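Local coordinates for protein putative aspartyl-tRNA synthetase (Leishmania major, PDB 6OD8) that probably attaches L-aspartate to tRNA(Asp) at the expense of ATP, as a class II aminoacyl-tRNA synthetase of the aspartate type, at residues Ser217-Arg222 / Thr346-Asn351; Arg456-Met461 / Val504-Ile509; Val330-Phe335 / Ser397-Ile402. All coordinates share one frame; numbering follows the deposited sequence.

Contact 1: Ser217-Arg222 / Thr346-Asn351; sequences SGAIFR and TKELKN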
loop_
_atom_site.group_PDB
_atom_site.type_symbol
_atom_site.label_atom_id
_atom_site.label_comp_id
_atom_site.label_asym_id
_atom_site.label_seq_id
_atom_site.Cartn_x
_atom_site.Cartn_y
_atom_site.Cartn_z
ATOM N N SER A 217 16.571 -15.222 1.908
ATOM C CA SER A 217 15.127 -15.084 1.717
ATOM C C SER A 217 14.562 -13.983 2.619
ATOM O O SER A 217 13.808 -13.115 2.166
ATOM C CB SER A 217 14.464 -16.450 1.952
ATOM O OG SER A 217 13.088 -16.436 1.644
ATOM N N GLY A 218 14.950 -13.973 3.894
ATOM C CA GLY A 218 14.547 -12.882 4.760
ATOM C C GLY A 218 14.964 -11.520 4.236
ATOM O O GLY A 218 14.185 -10.564 4.291
ATOM N N ALA A 219 16.188 -11.417 3.698
ATOM C CA ALA A 219 16.667 -10.129 3.187
ATOM C C ALA A 219 15.892 -9.707 1.956
ATOM O O ALA A 219 15.606 -8.515 1.775
ATOM C CB ALA A 219 18.169 -10.191 2.866
ATOM N N ILE A 220 15.575 -10.656 1.078
ATOM C CA ILE A 220 14.792 -10.309 -0.114
ATOM C C ILE A 220 13.487 -9.625 0.271
ATOM O O ILE A 220 13.092 -8.617 -0.331
ATOM C CB ILE A 220 14.534 -11.563 -0.966
ATOM C CG1 ILE A 220 15.832 -12.039 -1.611
ATOM C CG2 ILE A 220 13.478 -11.294 -2.006
ATOM C CD1 ILE A 220 15.711 -13.427 -2.267
ATOM N N PHE A 221 12.805 -10.137 1.294
ATOM C CA PHE A 221 11.494 -9.568 1.576
ATOM C C PHE A 221 11.570 -8.310 2.427
ATOM O O PHE A 221 10.666 -7.477 2.340
ATOM C CB PHE A 221 10.596 -10.641 2.187
ATOM C CG PHE A 221 10.214 -11.680 1.176
ATOM C CD1 PHE A 221 10.803 -12.924 1.182
ATOM C CD2 PHE A 221 9.318 -11.359 0.159
ATOM C CE1 PHE A 221 10.475 -13.861 0.215
ATOM C CE2 PHE A 221 8.999 -12.278 -0.821
ATOM C CZ PHE A 221 9.577 -13.541 -0.785
ATOM N N ARG A 222 12.640 -8.123 3.198
ATOM C CA ARG A 222 12.885 -6.804 3.774
ATOM C C ARG A 222 13.114 -5.768 2.673
ATOM O O ARG A 222 12.613 -4.640 2.755
ATOM C CB ARG A 222 14.083 -6.859 4.721
ATOM C CG ARG A 222 13.818 -7.692 6.000
ATOM C CD ARG A 222 15.084 -7.821 6.839
ATOM N NE ARG A 222 15.514 -6.501 7.274
ATOM C CZ ARG A 222 15.160 -5.945 8.432
ATOM N NH1 ARG A 222 14.386 -6.609 9.284
ATOM N NH2 ARG A 222 15.588 -4.725 8.741
ATOM N N THR A 346 22.896 -2.054 3.164
ATOM C CA THR A 346 24.029 -2.922 2.860
ATOM C C THR A 346 23.904 -4.277 3.550
ATOM O O THR A 346 24.273 -5.307 2.973
ATOM C CB THR A 346 25.333 -2.223 3.244
ATOM O OG1 THR A 346 25.256 -1.794 4.597
ATOM C CG2 THR A 346 25.576 -0.994 2.363
ATOM N N LYS A 347 23.405 -4.302 4.787
ATOM C CA LYS A 347 23.196 -5.578 5.469
ATOM C C LYS A 347 22.355 -6.532 4.623
ATOM O O LYS A 347 22.726 -7.693 4.408
ATOM C CB LYS A 347 22.504 -5.358 6.814
ATOM C CG LYS A 347 22.462 -6.632 7.666
ATOM C CD LYS A 347 21.878 -6.359 9.059
ATOM C CE LYS A 347 21.854 -7.609 9.914
ATOM N NZ LYS A 347 21.469 -7.319 11.331
ATOM N N GLU A 348 21.206 -6.055 4.157
ATOM C CA GLU A 348 20.310 -6.904 3.385
ATOM C C GLU A 348 20.922 -7.281 2.041
ATOM O O GLU A 348 20.811 -8.434 1.595
ATOM C CB GLU A 348 18.968 -6.193 3.185
ATOM C CG GLU A 348 18.074 -6.159 4.427
ATOM C CD GLU A 348 18.384 -4.989 5.346
ATOM O OE1 GLU A 348 19.355 -4.246 5.092
ATOM O OE2 GLU A 348 17.647 -4.817 6.330
ATOM N N LEU A 349 21.575 -6.323 1.378
ATOM C CA LEU A 349 22.177 -6.626 0.084
ATOM C C LEU A 349 23.250 -7.697 0.221
ATOM O O LEU A 349 23.364 -8.590 -0.630
ATOM C CB LEU A 349 22.761 -5.354 -0.538
ATOM C CG LEU A 349 21.775 -4.229 -0.844
ATOM C CD1 LEU A 349 22.501 -2.894 -1.082
ATOM C CD2 LEU A 349 20.880 -4.590 -2.045
ATOM N N LYS A 350 24.067 -7.614 1.273
ATOM C CA LYS A 350 25.104 -8.624 1.448
ATOM C C LYS A 350 24.504 -9.980 1.793
ATOM O O LYS A 350 25.049 -11.020 1.393
ATOM C CB LYS A 350 26.105 -8.192 2.531
ATOM N N ASN A 351 23.383 -9.989 2.526
ATOM C CA ASN A 351 22.753 -11.249 2.907
ATOM C C ASN A 351 22.073 -11.931 1.722
ATOM O O ASN A 351 22.008 -13.166 1.684
ATOM C CB ASN A 351 21.768 -11.018 4.055
ATOM C CG ASN A 351 22.462 -10.976 5.414
ATOM O OD1 ASN A 351 23.578 -11.462 5.555
ATOM N ND2 ASN A 351 21.799 -10.406 6.413
#
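In a helix-helix contact of the class II synthetase domain, Ala219 and Arg222 on helix 215-237 meet Glu348 and Asn351 on the short helix 346-353. The axes of the two segments approach to 8.4 Å at 135° between their N-to-C directions, nearer antiparallel than parallel. A small residue marks the tight point: the CA atoms of Ala219 and Glu348 lie 4.9 Å apart, and the CB of Ala219 reaches the backbone O of Glu348 at 3.4 Å. The same methyl also touches Asn351 CB at 3.9 Å. One turn along, a salt bridge spans the groove. A bend at chi2 turns the Glu348 carboxylate along its helix, toward the N-terminal end, where Arg222, itself bent at chi3, presents its guanidinium side-on to OE2. Leu223 of helix 215-237 packs on Glu348 as well, and helix 530-538 covers Ile220 and Leu349. The guanidinium and carboxylate planes lie only 18° apart, yet both arginine nitrogens go to a single oxygen. Arg222 NE reaches the anti lone pair of Glu348 OE2 at 2.9 Å with an N-H...O angle of 152°, and Arg222 NH2 approaches that same OE2 less straight, at 3.2 Å.

Contact 2: Arg456-Met461 / Val504-Ile509; sequences RPFYTM and VDLTPI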
loop_
_atom_site.group_PDB
_atom_site.type_symbol
_atom_site.label_atom_id
_atom_site.label_comp_id
_atom_site.label_asym_id
_atom_site.label_seq_id
_atom_site.Cartn_x
_atom_site.Cartn_y
_atom_site.Cartn_z
ATOM N N ARG A 456 1.231 -1.248 -28.860
ATOM C CA ARG A 456 0.700 -0.545 -27.702
ATOM C C ARG A 456 -0.815 -0.672 -27.622
ATOM O O ARG A 456 -1.490 -0.843 -28.644
ATOM C CB ARG A 456 1.079 0.945 -27.742
ATOM C CG ARG A 456 2.571 1.186 -27.656
ATOM C CD ARG A 456 3.231 0.338 -26.570
ATOM N NE ARG A 456 4.034 1.175 -25.701
ATOM C CZ ARG A 456 5.026 0.751 -24.922
ATOM N NH1 ARG A 456 5.375 -0.524 -24.903
ATOM N NH2 ARG A 456 5.672 1.624 -24.167
ATOM N N PRO A 457 -1.377 -0.565 -26.411
ATOM C CA PRO A 457 -2.827 -0.688 -26.219
ATOM C C PRO A 457 -3.606 0.441 -26.879
ATOM O O PRO A 457 -3.067 1.484 -27.248
ATOM C CB PRO A 457 -2.975 -0.616 -24.685
ATOM C CG PRO A 457 -1.677 -0.954 -24.141
ATOM C CD PRO A 457 -0.656 -0.479 -25.130
ATOM N N PHE A 458 -4.928 0.233 -26.960
ATOM C CA PHE A 458 -5.813 1.152 -27.672
ATOM C C PHE A 458 -5.845 2.538 -27.028
ATOM O O PHE A 458 -6.143 3.523 -27.711
ATOM C CB PHE A 458 -7.241 0.562 -27.755
ATOM C CG PHE A 458 -7.948 0.479 -26.424
ATOM C CD1 PHE A 458 -8.838 1.473 -26.035
ATOM C CD2 PHE A 458 -7.701 -0.575 -25.549
ATOM C CE1 PHE A 458 -9.467 1.418 -24.804
ATOM C CE2 PHE A 458 -8.333 -0.644 -24.305
ATOM C CZ PHE A 458 -9.217 0.354 -23.933
ATOM N N TYR A 459 -5.579 2.638 -25.725
ATOM C CA TYR A 459 -5.624 3.925 -25.027
ATOM C C TYR A 459 -4.322 4.736 -25.137
ATOM O O TYR A 459 -4.226 5.805 -24.531
ATOM C CB TYR A 459 -5.976 3.727 -23.546
ATOM C CG TYR A 459 -5.211 2.635 -22.828
ATOM C CD1 TYR A 459 -3.905 2.844 -22.379
ATOM C CD2 TYR A 459 -5.793 1.396 -22.592
ATOM C CE1 TYR A 459 -3.208 1.850 -21.736
ATOM C CE2 TYR A 459 -5.096 0.389 -21.921
ATOM C CZ TYR A 459 -3.812 0.626 -21.510
ATOM O OH TYR A 459 -3.088 -0.346 -20.870
ATOM N N THR A 460 -3.336 4.274 -25.904
ATOM C CA THR A 460 -2.070 4.999 -26.035
ATOM C C THR A 460 -2.174 6.086 -27.107
ATOM O O THR A 460 -2.565 5.801 -28.245
ATOM C CB THR A 460 -0.961 4.024 -26.407
ATOM O OG1 THR A 460 -0.954 2.954 -25.455
ATOM C CG2 THR A 460 0.401 4.736 -26.408
ATOM N N MET A 461 -1.785 7.321 -26.757
ATOM C CA MET A 461 -1.806 8.429 -27.715
ATOM C C MET A 461 -0.742 8.243 -28.790
ATOM O O MET A 461 0.424 7.983 -28.478
ATOM C CB MET A 461 -1.585 9.765 -26.994
ATOM C CG MET A 461 -1.685 11.011 -27.908
ATOM S SD MET A 461 -3.372 11.417 -28.368
ATOM C CE MET A 461 -3.913 12.270 -26.853
ATOM N N VAL A 504 -10.413 -3.775 -31.088
ATOM C CA VAL A 504 -10.667 -3.967 -29.665
ATOM C C VAL A 504 -12.103 -3.568 -29.364
ATOM O O VAL A 504 -12.591 -2.527 -29.828
ATOM C CB VAL A 504 -9.681 -3.167 -28.793
ATOM C CG1 VAL A 504 -10.099 -3.243 -27.334
ATOM C CG2 VAL A 504 -8.266 -3.692 -28.973
ATOM N N ASP A 505 -12.775 -4.400 -28.574
ATOM C CA ASP A 505 -14.191 -4.249 -28.292
ATOM C C ASP A 505 -14.359 -3.464 -26.997
ATOM O O ASP A 505 -13.950 -3.926 -25.926
ATOM C CB ASP A 505 -14.843 -5.628 -28.188
ATOM C CG ASP A 505 -16.293 -5.560 -27.779
ATOM O OD1 ASP A 505 -17.011 -4.677 -28.298
ATOM O OD2 ASP A 505 -16.710 -6.397 -26.946
ATOM N N LEU A 506 -14.952 -2.281 -27.094
ATOM C CA LEU A 506 -15.123 -1.426 -25.932
ATOM C C LEU A 506 -16.510 -1.539 -25.315
ATOM O O LEU A 506 -16.761 -0.902 -24.281
ATOM C CB LEU A 506 -14.827 0.035 -26.289
ATOM C CG LEU A 506 -13.379 0.409 -26.642
ATOM C CD1 LEU A 506 -13.081 1.831 -26.217
ATOM C CD2 LEU A 506 -12.340 -0.548 -26.053
ATOM N N THR A 507 -17.396 -2.359 -25.892
ATOM C CA THR A 507 -18.700 -2.599 -25.268
ATOM C C THR A 507 -18.615 -2.972 -23.789
ATOM O O THR A 507 -19.486 -2.523 -23.026
ATOM C CB THR A 507 -19.512 -3.675 -26.026
ATOM O OG1 THR A 507 -18.888 -4.970 -25.931
ATOM C CG2 THR A 507 -19.699 -3.293 -27.490
ATOM N N PRO A 508 -17.641 -3.751 -23.311
ATOM C CA PRO A 508 -17.606 -4.050 -21.875
ATOM C C PRO A 508 -17.068 -2.932 -20.994
ATOM O O PRO A 508 -17.003 -3.128 -19.776
ATOM C CB PRO A 508 -16.680 -5.270 -21.806
ATOM C CG PRO A 508 -15.747 -5.052 -22.899
ATOM C CD PRO A 508 -16.604 -4.525 -24.019
ATOM N N ILE A 509 -16.660 -1.779 -21.526
ATOM C CA ILE A 509 -16.112 -0.745 -20.643
ATOM C C ILE A 509 -16.658 0.636 -20.983
ATOM O O ILE A 509 -15.900 1.608 -21.099
ATOM C CB ILE A 509 -14.573 -0.737 -20.674
ATOM C CG1 ILE A 509 -14.055 -0.651 -22.116
ATOM C CG2 ILE A 509 -14.029 -1.951 -19.936
ATOM C CD1 ILE A 509 -12.534 -0.537 -22.212
#
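Apolar contacts carry this interface, and all of them converge on the ring of Phe458. The clearest is a CH-pi contact: Leu506 CD2 sits 4.0 Å from the centroid of the Phe458 ring and 22° off its normal, displaced toward the CE1 side, where Phe458 CE1 and Leu506 CD2 are 3.7 Å apart. Two further methyls approach obliquely. Val504 CG1 lies 4.0 Å from Phe458 CD2, and Ile509 CD1 is 3.8 Å from Phe458 CZ, its side chain coming from the direction opposite to that of Phe458.

Phe458 is the second residue of a type I beta turn, Pro457 to Thr460, in the loop between strands 445-449 and 472-477 of the synthetase domain; its partners belong to the linker joining helix 492-501 to helix 510-514. CG between N and carbonyl carbon (chi1 68°) turns the ring toward Ile509. Tyr459 CD2 lies over the ring face opposite Leu506, and Leu495, Ala499 and Tyr512 from the two flanking helices also touch Phe458.

Polar bonds act within each segment rather than between them. Thr460 N donates to Pro457 O at 3.1 Å, closing the turn; Thr507 OG1 donates to Asp505 OD2 at 2.8 Å, and Ile509 N to Leu506 O at 2.9 Å.

Contact 3: Val330-Phe335 / Ser397-Ile402; sequences VAESLF and SRMLRI. With EDO (1,2-ethanediol), chain H.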
loop_
_atom_site.group_PDB
_atom_site.type_symbol
_atom_site.label_atom_id
_atom_site.label_comp_id
_atom_site.label_asym_id
_atom_site.label_seq_id
_atom_site.Cartn_x
_atom_site.Cartn_y
_atom_site.Cartn_z
ATOM N N VAL A 330 8.985 12.039 -14.064
ATOM C CA VAL A 330 8.615 11.536 -12.738
ATOM C C VAL A 330 9.105 10.107 -12.551
ATOM O O VAL A 330 9.681 9.766 -11.519
ATOM C CB VAL A 330 7.092 11.651 -12.528
ATOM C CG1 VAL A 330 6.609 10.780 -11.366
ATOM C CG2 VAL A 330 6.731 13.139 -12.269
ATOM N N ALA A 331 8.895 9.258 -13.559
ATOM C CA ALA A 331 9.287 7.849 -13.465
ATOM C C ALA A 331 10.789 7.698 -13.245
ATOM O O ALA A 331 11.225 6.858 -12.451
ATOM C CB ALA A 331 8.848 7.118 -14.737
ATOM N N GLU A 332 11.603 8.494 -13.953
ATOM C CA GLU A 332 13.051 8.393 -13.774
ATOM C C GLU A 332 13.476 8.890 -12.399
ATOM O O GLU A 332 14.375 8.309 -11.769
ATOM C CB GLU A 332 13.781 9.190 -14.857
ATOM C CG GLU A 332 13.750 8.540 -16.222
ATOM C CD GLU A 332 14.365 9.427 -17.292
ATOM O OE1 GLU A 332 14.573 10.629 -17.013
ATOM O OE2 GLU A 332 14.642 8.932 -18.409
ATOM N N SER A 333 12.908 10.007 -11.956
ATOM C CA SER A 333 13.239 10.508 -10.627
ATOM C C SER A 333 12.796 9.514 -9.562
ATOM O O SER A 333 13.481 9.337 -8.545
ATOM C CB SER A 333 12.576 11.870 -10.390
ATOM O OG SER A 333 13.044 12.833 -11.321
ATOM N N LEU A 334 11.657 8.850 -9.796
ATOM C CA LEU A 334 11.157 7.847 -8.854
ATOM C C LEU A 334 12.120 6.671 -8.753
ATOM O O LEU A 334 12.460 6.213 -7.653
ATOM C CB LEU A 334 9.765 7.369 -9.302
ATOM C CG LEU A 334 9.229 6.085 -8.693
ATOM C CD1 LEU A 334 8.928 6.313 -7.219
ATOM C CD2 LEU A 334 7.962 5.608 -9.413
ATOM N N PHE A 335 12.569 6.157 -9.896
ATOM C CA PHE A 335 13.499 5.033 -9.840
ATOM C C PHE A 335 14.830 5.465 -9.236
ATOM O O PHE A 335 15.429 4.708 -8.473
ATOM C CB PHE A 335 13.691 4.415 -11.239
ATOM C CG PHE A 335 12.687 3.322 -11.575
ATOM C CD1 PHE A 335 12.870 2.025 -11.110
ATOM C CD2 PHE A 335 11.577 3.595 -12.349
ATOM C CE1 PHE A 335 11.950 1.022 -11.403
ATOM C CE2 PHE A 335 10.654 2.596 -12.653
ATOM C CZ PHE A 335 10.849 1.309 -12.192
ATOM N N SER A 397 20.833 12.772 -12.269
ATOM C CA SER A 397 20.441 11.365 -12.333
ATOM C C SER A 397 21.040 10.623 -13.534
ATOM O O SER A 397 21.207 9.398 -13.470
ATOM C CB SER A 397 18.915 11.229 -12.355
ATOM O OG SER A 397 18.334 11.820 -13.502
ATOM N N ARG A 398 21.336 11.324 -14.630
ATOM C CA ARG A 398 22.153 10.756 -15.724
ATOM C C ARG A 398 21.567 9.441 -16.249
ATOM O O ARG A 398 22.284 8.461 -16.503
ATOM C CB ARG A 398 23.609 10.568 -15.273
ATOM C CG ARG A 398 24.291 11.872 -14.827
ATOM C CD ARG A 398 25.797 11.694 -14.574
ATOM N NE ARG A 398 26.125 10.756 -13.490
ATOM C CZ ARG A 398 26.056 11.058 -12.195
ATOM N NH1 ARG A 398 25.651 12.268 -11.829
ATOM N NH2 ARG A 398 26.393 10.163 -11.267
ATOM N N MET A 399 20.252 9.425 -16.448
ATOM C CA MET A 399 19.544 8.209 -16.831
ATOM C C MET A 399 19.279 8.193 -18.333
ATOM O O MET A 399 18.673 9.126 -18.880
ATOM C CB MET A 399 18.259 8.074 -16.012
ATOM C CG MET A 399 18.618 7.725 -14.562
ATOM S SD MET A 399 17.235 7.861 -13.391
ATOM C CE MET A 399 16.392 6.376 -13.760
ATOM N N LEU A 400 19.718 7.108 -18.980
ATOM C CA LEU A 400 19.819 7.029 -20.439
ATOM C C LEU A 400 18.463 6.840 -21.126
ATOM O O LEU A 400 17.671 5.977 -20.741
ATOM C CB LEU A 400 20.746 5.872 -20.815
ATOM C CG LEU A 400 21.059 5.684 -22.288
ATOM C CD1 LEU A 400 21.975 6.828 -22.661
ATOM C CD2 LEU A 400 21.754 4.338 -22.476
ATOM N N ARG A 401 18.229 7.628 -22.177
ATOM C CA ARG A 401 17.058 7.534 -23.043
ATOM C C ARG A 401 17.568 7.341 -24.461
ATOM O O ARG A 401 18.467 8.069 -24.881
ATOM C CB ARG A 401 16.210 8.813 -22.990
ATOM C CG ARG A 401 15.751 9.234 -21.615
ATOM C CD ARG A 401 14.891 10.491 -21.697
ATOM N NE ARG A 401 14.465 10.948 -20.371
ATOM C CZ ARG A 401 13.689 12.008 -20.164
ATOM N NH1 ARG A 401 13.245 12.717 -21.201
ATOM N NH2 ARG A 401 13.363 12.362 -18.922
ATOM N N ILE A 402 17.028 6.350 -25.181
ATOM C CA ILE A 402 17.346 6.125 -26.590
ATOM C C ILE A 402 16.022 6.015 -27.328
ATOM O O ILE A 402 15.131 5.270 -26.906
ATOM C CB ILE A 402 18.206 4.863 -26.823
ATOM C CG1 ILE A 402 19.489 4.914 -25.988
ATOM C CG2 ILE A 402 18.581 4.715 -28.321
ATOM C CD1 ILE A 402 20.346 3.661 -26.115
HETATM C C1 EDO H . 15.325 12.222 -14.154
HETATM O O1 EDO H . 15.873 12.923 -13.024
HETATM C C2 EDO H . 14.386 13.111 -14.958
HETATM O O2 EDO H . 13.575 13.887 -14.069
HETATM O O HOH W 1 17.239 11.007 -17.908
#
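Helix 325-342 presents Glu332 to the chain leading into strand 400-403, the CA atoms of Glu332 and Met399 being 7.2 Å apart, too far for direct backbone pairing. The main link is a buried salt bridge in which Arg401 grips Glu332 side-on, one nitrogen to each carboxylate oxygen. Arg401 NH2 donates to Glu332 OE1 at 2.8 Å along a nearly straight path (166°), and Arg401 NE to Glu332 OE2, also at 2.8 Å but more bent (151°). The groups are not coplanar: their planes stand 52° apart. OE1 lies in the guanidinium plane but is met from well above the carboxylate plane; OE2 is met on its syn side, somewhat out of that plane and tilted from the guanidinium. Arg401 can span the gap because its chain is extended from CG to NE.

The arrangement is that of a helix laid on the large mixed sheet of the class II catalytic fold. Strand 400-403 pairs with 445-449, whose Ile447 packs on both Glu332 and Arg401. Asp329, one helical turn before Glu332, gives Arg401 NH2 a second acidic partner, which probably stabilises its positive charge.

A water donates to Glu332 OE1 and, at 2.6 Å, to Met399 O, adding a polar bridge to the buried carboxylate. Met399 packs beside the helix backbone, its SD 3.3 Å from Glu332 O and its CE 4.2 Å from Phe335 CB. Along the flank a 1,2-ethanediol, probably from the crystallisation liquor, spans the segments: its O2 donates to Ser333 OG, and its O1 shares a hydrogen bond with Ser397 OG at 2.7 Å.

Overall arrangement
All three contacts lie in the class II synthetase domain. Contact 3 is buried, contact 1 partly buried and contact 2 at the surface, its centre about 30 Å from that of the chain, against about 10 Å for contact 1. Contacts 1 and 3 alternate along the sequence and draw on successive helices, 346-353 and 325-342, with centres about 25 Å apart. Each has an arginine-glutamate salt bridge, but contact 1 converges on one oxygen between helices, whereas contact 3 engages both oxygens between helix and strand. Contact 2, in series after both, joins two loops through apolar groups around one ring. No two contacts touch; contacts 2 and 3 come nearest, about 11 Å between closest atoms.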